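Local atomic coordinates of phenylacetate-coenzyme A ligase (Bacteroides vulgatus, PDB entry 3LAX), a protein that is a ligase of the AMP-binding enzyme family, represented in this entry by its small C-terminal domain, in which helices pack against a mixed beta sheet. Residues 5-10 and 35-40; 21-26 and 46-51; 27-32 and 64-69. All blocks are in the same frame, centred on the assembly; numbering follows the deposited sequence. Where two conformers were deposited one is given.

Interaction 1 of 3, residues 5-10 and 35-40; sequences DMIILK and ITLETA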
loop_
_atom_site.group_PDB
_atom_site.type_symbol
_atom_site.label_atom_id
_atom_site.label_comp_id
_atom_site.label_asym_id
_atom_site.label_seq_id
_atom_site.Cartn_x
_atom_site.Cartn_y
_atom_site.Cartn_z
ATOM N N ASP A 5 -0.017 13.636 4.652
ATOM C CA ASP A 5 -0.981 13.789 5.736
ATOM C C ASP A 5 -1.053 12.539 6.600
ATOM O O ASP A 5 -1.385 11.460 6.122
ATOM C CB ASP A 5 -2.359 14.139 5.191
ATOM C CG ASP A 5 -2.360 15.442 4.431
ATOM O OD1 ASP A 5 -2.016 16.485 5.034
ATOM O OD2 ASP A 5 -2.703 15.427 3.233
HETATM N N MSE A 6 -0.727 12.707 7.877
HETATM C CA MSE A 6 -0.759 11.632 8.847
HETATM C C MSE A 6 -2.145 11.005 8.868
HETATM O O MSE A 6 -3.160 11.707 8.815
HETATM C CB MSE A 6 -0.431 12.209 10.227
HETATM C CG MSE A 6 -0.097 11.199 11.299
HETATM SE SE MSE A 6 0.106 12.087 13.015
HETATM C CE MSE A 6 -1.761 12.572 13.302
ATOM N N ILE A 7 -2.195 9.681 8.930
ATOM C CA ILE A 7 -3.465 9.013 9.110
ATOM C C ILE A 7 -3.460 8.280 10.434
ATOM O O ILE A 7 -2.415 8.083 11.052
ATOM C CB ILE A 7 -3.772 8.047 7.963
ATOM C CG1 ILE A 7 -2.750 6.917 7.928
ATOM C CG2 ILE A 7 -3.765 8.793 6.645
ATOM C CD1 ILE A 7 -2.998 5.893 6.840
ATOM N N ILE A 8 -4.641 7.902 10.886
ATOM C CA ILE A 8 -4.779 7.164 12.129
ATOM C C ILE A 8 -5.610 5.917 11.873
ATOM O O ILE A 8 -6.726 6.004 11.358
ATOM C CB ILE A 8 -5.435 8.031 13.212
ATOM C CG1 ILE A 8 -4.531 9.223 13.543
ATOM C CG2 ILE A 8 -5.722 7.207 14.456
ATOM C CD1 ILE A 8 -5.174 10.244 14.461
ATOM N N LEU A 9 -5.059 4.761 12.217
ATOM C CA LEU A 9 -5.725 3.492 11.973
ATOM C C LEU A 9 -5.645 2.627 13.223
ATOM O O LEU A 9 -4.552 2.328 13.704
ATOM C CB LEU A 9 -5.079 2.784 10.786
ATOM C CG LEU A 9 -5.658 1.424 10.409
ATOM C CD1 LEU A 9 -7.050 1.567 9.808
ATOM C CD2 LEU A 9 -4.734 0.753 9.432
ATOM N N LYS A 10 -6.811 2.218 13.725
ATOM C CA LYS A 10 -6.886 1.470 14.977
ATOM C C LYS A 10 -5.977 2.048 16.066
ATOM O O LYS A 10 -5.232 1.296 16.708
ATOM C CB LYS A 10 -6.535 -0.001 14.737
ATOM C CG LYS A 10 -7.736 -0.931 14.711
ATOM C CD LYS A 10 -8.882 -0.329 13.922
ATOM C CE LYS A 10 -10.115 -1.201 14.023
ATOM N NZ LYS A 10 -11.343 -0.480 13.597
ATOM N N ILE A 35 -3.205 3.655 -1.094
ATOM C CA ILE A 35 -3.534 3.127 0.212
ATOM C C ILE A 35 -5.027 3.347 0.410
ATOM O O ILE A 35 -5.494 4.484 0.366
ATOM C CB ILE A 35 -2.773 3.895 1.315
ATOM C CG1 ILE A 35 -1.251 3.790 1.119
ATOM C CG2 ILE A 35 -3.174 3.411 2.688
ATOM C CD1 ILE A 35 -0.458 4.847 1.913
ATOM N N THR A 36 -5.784 2.273 0.594
ATOM C CA THR A 36 -7.222 2.407 0.807
ATOM C C THR A 36 -7.581 2.010 2.231
ATOM O O THR A 36 -7.217 0.925 2.688
ATOM C CB THR A 36 -8.056 1.555 -0.183
ATOM O OG1 THR A 36 -7.779 1.971 -1.525
ATOM C CG2 THR A 36 -9.557 1.734 0.092
ATOM N N LEU A 37 -8.272 2.903 2.938
ATOM C CA LEU A 37 -8.709 2.637 4.302
ATOM C C LEU A 37 -10.209 2.419 4.271
ATOM O O LEU A 37 -10.951 3.224 3.707
ATOM C CB LEU A 37 -8.388 3.826 5.221
ATOM C CG LEU A 37 -6.912 4.249 5.227
ATOM C CD1 LEU A 37 -6.692 5.563 5.975
ATOM C CD2 LEU A 37 -6.020 3.150 5.801
ATOM N N GLU A 38 -10.671 1.331 4.866
ATOM C CA GLU A 38 -12.105 1.124 4.931
ATOM C C GLU A 38 -12.521 0.420 6.203
ATOM O O GLU A 38 -11.688 -0.087 6.949
ATOM C CB GLU A 38 -12.614 0.385 3.691
ATOM C CG GLU A 38 -11.819 -0.840 3.317
ATOM C CD GLU A 38 -12.018 -1.224 1.861
ATOM O OE1 GLU A 38 -13.174 -1.177 1.379
ATOM O OE2 GLU A 38 -11.013 -1.565 1.200
ATOM N N THR A 39 -13.822 0.429 6.457
ATOM C CA THR A 39 -14.369 -0.247 7.612
ATOM C C THR A 39 -14.995 -1.555 7.147
ATOM O O THR A 39 -16.004 -1.555 6.448
ATOM C CB THR A 39 -15.402 0.638 8.322
ATOM O OG1 THR A 39 -14.803 1.906 8.620
ATOM C CG2 THR A 39 -15.881 -0.020 9.615
ATOM N N ALA A 40 -14.361 -2.665 7.510
ATOM C CA ALA A 40 -14.851 -3.995 7.164
ATOM C C ALA A 40 -15.613 -4.570 8.345
ATOM O O ALA A 40 -15.015 -4.915 9.367
ATOM C CB ALA A 40 -13.694 -4.907 6.785
#

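Interaction 2 of 3, residues 21-26 and 46-51; sequences TILLQF and MTVEVE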
loop_
_atom_site.group_PDB
_atom_site.type_symbol
_atom_site.label_atom_id
_atom_site.label_comp_id
_atom_site.label_asym_id
_atom_site.label_seq_id
_atom_site.Cartn_x
_atom_site.Cartn_y
_atom_site.Cartn_z
ATOM N N THR A 21 8.289 5.199 0.777
ATOM C CA THR A 21 9.737 5.013 0.797
ATOM C C THR A 21 10.129 3.542 0.684
ATOM O O THR A 21 11.060 3.178 -0.055
ATOM C CB THR A 21 10.319 5.614 2.076
ATOM O OG1 THR A 21 10.065 7.021 2.066
ATOM C CG2 THR A 21 11.820 5.373 2.150
ATOM N N ILE A 22 9.421 2.697 1.421
ATOM C CA ILE A 22 9.669 1.265 1.363
ATOM C C ILE A 22 9.364 0.688 -0.022
ATOM O O ILE A 22 10.174 -0.062 -0.576
ATOM C CB ILE A 22 8.887 0.526 2.462
ATOM C CG1 ILE A 22 9.609 0.703 3.800
ATOM C CG2 ILE A 22 8.736 -0.948 2.125
ATOM C CD1 ILE A 22 8.759 0.435 5.013
ATOM N N LEU A 23 8.215 1.054 -0.592
ATOM C CA LEU A 23 7.830 0.562 -1.919
ATOM C C LEU A 23 8.824 0.962 -3.000
ATOM O O LEU A 23 9.088 0.187 -3.935
ATOM C CB LEU A 23 6.438 1.065 -2.295
ATOM C CG LEU A 23 5.287 0.611 -1.397
ATOM C CD1 LEU A 23 3.977 1.215 -1.872
ATOM C CD2 LEU A 23 5.218 -0.928 -1.349
ATOM N N LEU A 24 9.360 2.173 -2.901
ATOM C CA LEU A 24 10.241 2.686 -3.950
ATOM C C LEU A 24 11.514 1.879 -4.139
ATOM O O LEU A 24 12.116 1.910 -5.212
ATOM C CB LEU A 24 10.628 4.129 -3.669
ATOM C CG LEU A 24 9.729 5.212 -4.231
ATOM C CD1 LEU A 24 10.167 6.548 -3.651
ATOM C CD2 LEU A 24 9.765 5.225 -5.767
ATOM N N GLN A 25 11.943 1.168 -3.107
ATOM C CA GLN A 25 13.203 0.428 -3.170
ATOM C C GLN A 25 13.112 -0.856 -3.988
ATOM O O GLN A 25 14.141 -1.423 -4.370
ATOM C CB GLN A 25 13.734 0.111 -1.767
ATOM C CG GLN A 25 14.603 1.209 -1.159
ATOM C CD GLN A 25 15.797 1.577 -2.031
ATOM O OE1 GLN A 25 16.742 0.798 -2.182
ATOM N NE2 GLN A 25 15.760 2.776 -2.602
ATOM N N PHE A 26 11.889 -1.318 -4.265
ATOM C CA PHE A 26 11.698 -2.567 -5.023
ATOM C C PHE A 26 11.752 -2.365 -6.532
ATOM O O PHE A 26 10.908 -1.664 -7.104
ATOM C CB PHE A 26 10.365 -3.236 -4.672
ATOM C CG PHE A 26 10.309 -3.805 -3.281
ATOM C CD1 PHE A 26 10.598 -5.141 -3.054
ATOM C CD2 PHE A 26 9.985 -2.999 -2.196
ATOM C CE1 PHE A 26 10.536 -5.675 -1.784
ATOM C CE2 PHE A 26 9.925 -3.522 -0.918
ATOM C CZ PHE A 26 10.206 -4.862 -0.703
HETATM N N MSE A 46 -6.481 -1.590 6.228
HETATM C CA MSE A 46 -5.688 -0.871 5.245
HETATM C C MSE A 46 -5.296 -1.817 4.127
HETATM O O MSE A 46 -4.759 -2.885 4.390
HETATM C CB MSE A 46 -4.412 -0.296 5.873
HETATM C CG MSE A 46 -3.439 0.260 4.838
HETATM SE SE MSE A 46 -1.722 0.893 5.500
HETATM C CE MSE A 46 -2.374 2.438 6.444
ATOM N N THR A 47 -5.566 -1.418 2.888
ATOM C CA THR A 47 -5.055 -2.128 1.722
ATOM C C THR A 47 -4.021 -1.239 1.046
ATOM O O THR A 47 -4.231 -0.032 0.899
ATOM C CB THR A 47 -6.186 -2.464 0.724
ATOM O OG1 THR A 47 -7.150 -3.304 1.369
ATOM C CG2 THR A 47 -5.625 -3.187 -0.503
ATOM N N VAL A 48 -2.893 -1.827 0.656
ATOM C CA VAL A 48 -1.901 -1.110 -0.112
ATOM C C VAL A 48 -1.791 -1.785 -1.480
ATOM O O VAL A 48 -1.255 -2.887 -1.593
ATOM C CB VAL A 48 -0.528 -1.076 0.600
ATOM C CG1 VAL A 48 0.505 -0.353 -0.261
ATOM C CG2 VAL A 48 -0.653 -0.412 1.983
ATOM N N GLU A 49 -2.325 -1.119 -2.493
ATOM C CA GLU A 49 -2.173 -1.567 -3.877
ATOM C C GLU A 49 -0.940 -0.892 -4.456
ATOM O O GLU A 49 -0.709 0.299 -4.246
ATOM C CB GLU A 49 -3.382 -1.165 -4.710
ATOM C CG GLU A 49 -4.628 -1.975 -4.425
ATOM C CD GLU A 49 -5.841 -1.446 -5.156
ATOM O OE1 GLU A 49 -6.243 -0.289 -4.902
ATOM O OE2 GLU A 49 -6.394 -2.184 -5.997
ATOM N N VAL A 50 -0.130 -1.648 -5.181
ATOM C CA VAL A 50 1.021 -1.056 -5.845
ATOM C C VAL A 50 1.197 -1.688 -7.210
ATOM O O VAL A 50 1.033 -2.901 -7.382
ATOM C CB VAL A 50 2.324 -1.144 -5.000
ATOM C CG1 VAL A 50 2.610 -2.573 -4.581
ATOM C CG2 VAL A 50 3.505 -0.545 -5.762
ATOM N N GLU A 51 1.495 -0.844 -8.185
ATOM C CA GLU A 51 1.700 -1.324 -9.543
ATOM C C GLU A 51 3.006 -2.076 -9.669
ATOM O O GLU A 51 4.044 -1.672 -9.125
ATOM C CB GLU A 51 1.698 -0.163 -10.532
ATOM C CG GLU A 51 0.359 0.478 -10.685
ATOM C CD GLU A 51 0.302 1.462 -11.843
ATOM O OE1 GLU A 51 1.306 1.604 -12.572
ATOM O OE2 GLU A 51 -0.756 2.102 -12.018
#

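Interaction 3 of 3, residues 27-32 and 64-69; sequences KELGSD and QALTRE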
loop_
_atom_site.group_PDB
_atom_site.type_symbol
_atom_site.label_atom_id
_atom_site.label_comp_id
_atom_site.label_asym_id
_atom_site.label_seq_id
_atom_site.Cartn_x
_atom_site.Cartn_y
_atom_site.Cartn_z
ATOM N N LYS A 27 12.742 -2.988 -7.172
ATOM C CA LYS A 27 12.882 -2.876 -8.615
ATOM C C LYS A 27 11.671 -3.477 -9.314
ATOM O O LYS A 27 11.331 -3.074 -10.419
ATOM C CB LYS A 27 14.170 -3.554 -9.092
ATOM C CG LYS A 27 14.257 -5.034 -8.773
ATOM C CD LYS A 27 15.648 -5.580 -9.069
ATOM C CE LYS A 27 16.011 -5.459 -10.552
ATOM N NZ LYS A 27 16.453 -4.089 -10.955
ATOM N N GLU A 28 11.004 -4.412 -8.644
ATOM C CA GLU A 28 9.860 -5.096 -9.229
ATOM C C GLU A 28 8.616 -4.226 -9.279
ATOM O O GLU A 28 7.631 -4.611 -9.895
ATOM C CB GLU A 28 9.522 -6.352 -8.423
ATOM C CG GLU A 28 10.652 -7.368 -8.340
ATOM C CD GLU A 28 11.537 -7.214 -7.097
ATOM O OE1 GLU A 28 11.602 -6.109 -6.490
ATOM O OE2 GLU A 28 12.177 -8.228 -6.739
ATOM N N LEU A 29 8.639 -3.084 -8.591
ATOM C CA LEU A 29 7.451 -2.242 -8.474
ATOM C C LEU A 29 7.575 -0.936 -9.248
ATOM O O LEU A 29 8.671 -0.399 -9.415
ATOM C CB LEU A 29 7.174 -1.902 -7.001
ATOM C CG LEU A 29 6.986 -3.066 -6.032
ATOM C CD1 LEU A 29 6.762 -2.521 -4.601
ATOM C CD2 LEU A 29 5.826 -3.963 -6.455
ATOM N N GLY A 30 6.441 -0.404 -9.696
ATOM C CA GLY A 30 6.396 0.960 -10.203
ATOM C C GLY A 30 6.280 1.936 -9.038
ATOM O O GLY A 30 6.199 1.520 -7.882
ATOM N N SER A 31 6.241 3.227 -9.334
ATOM C CA SER A 31 6.183 4.236 -8.277
ATOM C C SER A 31 4.763 4.549 -7.828
ATOM O O SER A 31 4.569 5.242 -6.841
ATOM C CB SER A 31 6.824 5.534 -8.757
ATOM O OG SER A 31 6.015 6.132 -9.750
ATOM N N ASP A 32 3.765 4.055 -8.549
ATOM C CA ASP A 32 2.389 4.357 -8.195
ATOM C C ASP A 32 1.768 3.330 -7.280
ATOM O O ASP A 32 1.850 2.124 -7.521
ATOM C CB ASP A 32 1.539 4.550 -9.449
ATOM C CG ASP A 32 1.994 5.742 -10.243
ATOM O OD1 ASP A 32 1.776 6.876 -9.757
ATOM O OD2 ASP A 32 2.610 5.551 -11.316
ATOM N N GLN A 64 4.122 -14.023 -5.123
ATOM C CA GLN A 64 3.756 -14.270 -3.730
ATOM C C GLN A 64 4.884 -13.892 -2.782
ATOM O O GLN A 64 4.645 -13.275 -1.748
ATOM C CB GLN A 64 3.430 -15.746 -3.498
ATOM C CG GLN A 64 2.073 -16.212 -3.961
ATOM C CD GLN A 64 1.861 -17.684 -3.647
ATOM O OE1 GLN A 64 0.764 -18.103 -3.289
ATOM N NE2 GLN A 64 2.924 -18.468 -3.757
ATOM N N ALA A 65 6.111 -14.282 -3.116
ATOM C CA ALA A 65 7.265 -13.970 -2.263
ATOM C C ALA A 65 7.449 -12.463 -2.151
ATOM O O ALA A 65 7.724 -11.933 -1.067
ATOM C CB ALA A 65 8.525 -14.614 -2.821
ATOM N N LEU A 66 7.292 -11.773 -3.273
ATOM C CA LEU A 66 7.393 -10.318 -3.313
ATOM C C LEU A 66 6.323 -9.696 -2.417
ATOM O O LEU A 66 6.614 -8.796 -1.624
ATOM C CB LEU A 66 7.244 -9.829 -4.761
ATOM C CG LEU A 66 7.175 -8.325 -5.016
ATOM C CD1 LEU A 66 8.416 -7.600 -4.475
ATOM C CD2 LEU A 66 6.968 -8.047 -6.504
ATOM N N THR A 67 5.092 -10.180 -2.531
ATOM C CA THR A 67 3.988 -9.663 -1.729
ATOM C C THR A 67 4.298 -9.845 -0.242
ATOM O O THR A 67 4.096 -8.930 0.566
ATOM C CB THR A 67 2.667 -10.374 -2.094
ATOM O OG1 THR A 67 2.354 -10.118 -3.468
ATOM C CG2 THR A 67 1.518 -9.845 -1.233
ATOM N N ARG A 68 4.811 -11.018 0.119
ATOM C CA ARG A 68 5.171 -11.339 1.504
ATOM C C ARG A 68 6.256 -10.398 2.020
ATOM O O ARG A 68 6.156 -9.868 3.136
ATOM C CB ARG A 68 5.650 -12.790 1.572
ATOM C CG ARG A 68 6.244 -13.259 2.897
ATOM C CD ARG A 68 7.049 -14.557 2.634
ATOM N NE ARG A 68 7.406 -15.289 3.849
ATOM C CZ ARG A 68 8.222 -16.341 3.887
ATOM N NH1 ARG A 68 8.795 -16.792 2.777
ATOM N NH2 ARG A 68 8.472 -16.942 5.042
ATOM N N GLU A 69 7.289 -10.172 1.223
ATOM C CA GLU A 69 8.392 -9.317 1.657
ATOM C C GLU A 69 7.944 -7.868 1.843
ATOM O O GLU A 69 8.333 -7.206 2.812
ATOM C CB GLU A 69 9.557 -9.400 0.666
ATOM C CG GLU A 69 10.722 -8.470 1.005
ATOM C CD GLU A 69 11.399 -8.775 2.344
ATOM O OE1 GLU A 69 11.134 -9.825 2.974
ATOM O OE2 GLU A 69 12.226 -7.948 2.758
#

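Interaction 1 of 3, residues 5-10 and 35-40
Ile7, Leu9 and Leu37 bring no ring, amide or carboxylate to one another, so this contact has no stacked faces or edges between its segments: branched aliphatic chains meet through their methyl groups alone. The motif is a small beta hairpin, strands 7-9 and 12-14, laid against one face of the mixed sheet of the C-terminal domain, where strand 32-40 supplies Leu37. The CA atoms of Leu9 and Leu37 are 8.3 Å apart, the spacing of layers joined by side chains, and no hydrogen bond links the two segments. Alternation along the hairpin strand sends Ile7 and Leu9 toward the sheet while Ile8 between them points away, and Leu37 rises from its strand to meet both. Isobutyl and sec-butyl groups suit this place because each can offer a methyl at the end of a short stem without bringing a polar atom into a largely buried layer. Ile7 carries CG1 between its backbone N and carbonyl carbon (chi1 64°), and the extended second torsion (179°) then drives CD1 down onto the leucine, the two chains lying at a slant to each other. Both branches of Leu37 lie near Ile7 CD1, CD1 the closer, and CD2 also reaches Leu9. Met46 of strand 43-52, present as selenomethionine, also packs on Ile7, and Arg106 lies against both Leu9 and Leu37. Backbone pairing of Ile7 with Ile14 closes the hairpin itself, and Ile8 O accepts a hydrogen bond from Arg106 NH1, which ties it to the rest of the domain. The tightest touch across the segments is Ile7 CD1 on Leu37 CD1 at 3.8 Å, whereas Leu9 CD1 stands at a looser 4.4 Å from Leu37 CD2.

Interaction 2 of 3, residues 21-26 and 46-51
Leu23 reaches down from helix 16-24 and lays its CD1 methyl over two valines of strand 43-52, Val48 and Val50. CD1 is 4.1 Å from Val48 CG1 and 4.3 Å from Val50 CB, so a single methyl bridges two consecutive inward positions of the strand. The leucine gains this reach from a nearly straight second torsion (179°), which puts CD1 anti to CA and extends it toward the strand. Valine suits the strand side: its branch at CB is well accommodated in extended backbone and makes a short, blunt floor. Glu49 between them points away from the helix, as strand alternation requires. Everything that touches is apolar and buried, and the contact has no hydrogen bond. Around it, Ile70 of helix 60-78 and Tyr33 of strand 32-40 also pack against Leu23, while Leu86 of strand 83-87 lies beside Val50.

Where the chain leaves the helix, Leu23 O accepts a hydrogen bond from the backbone N of Phe26 at 3.2 Å, and the same oxygen lies in the plane of the Phe26 ring, at its edge. One residue thus packs the core by its side chain and orders the following turn by its carbonyl. A helix resting by leucine on valines of a sheet strand is the packing of a two-layer alpha/beta fold, here the AMP-binding enzyme C-terminal domain.

Interaction 3 of 3, residues 27-32 and 64-69
Apolar packing carries the contact, and Leu66 of helix 60-78 is its centre, touching Glu28 and Leu29 on either side of one peptide bond. The aliphatic stem of Glu28 does most of the work: its CB stands 3.6 Å from Leu66 CD2, while its carboxylate carbon CD passes Leu66 CD1 at 4.1 Å. The two chains run past each other in opposite directions. A bend at chi2 (93°) turns the carboxylate so that CD comes beside Leu66 CD1, while CB and CG lie along CD2; the methylenes thus cover a buried group although the glutamate itself stays partly exposed. Leu29 adds a purely hydrocarbon touch, CD2 to Leu66 CD2 at 4.2 Å. Leu66 swings its CG away from its own backbone N (chi1 174°), which sets both methyls toward the 27-32 segment. Phe26 and Leu86 also lie against this leucine.

No hydrogen bond joins the two segments. Regular helical bonds, such as Arg68 N to Gln64 O at 2.9 Å, hold the turn that presents Leu66. On the other side, backbone bonds tie Glu28 to Ser53 and Gly30 to Glu51.

Among the charged groups, Glu69 forms a salt bridge with Arg72 along the helix. A helix setting a leucine onto the chain that leads into the sheet fits the helix-on-sheet layering of this alpha/beta domain.

Interactions 2 and 3 are close neighbours, their centres about 7 Å apart, whereas the centre of interaction 1 lies about 15 Å from that of interaction 2; interaction 3 is about 21 Å from interaction 1, on the other side of the chain's centre. Strand 43-52 connects them: Met46 packs on Leu9 and Leu37, and toward the other end Glu51 pairs with Asp32. Strands 32-40 and 43-52 are antiparallel neighbours in the mixed sheet, so interactions 1 and 2 share it, while Phe26 packing on Leu66 joins interactions 2 and 3. In sequence the segments alternate, 5-10, 21-26, 27-32, 35-40, 46-51, 64-69, so the three contacts interlock distant parts of the chain into one compact domain.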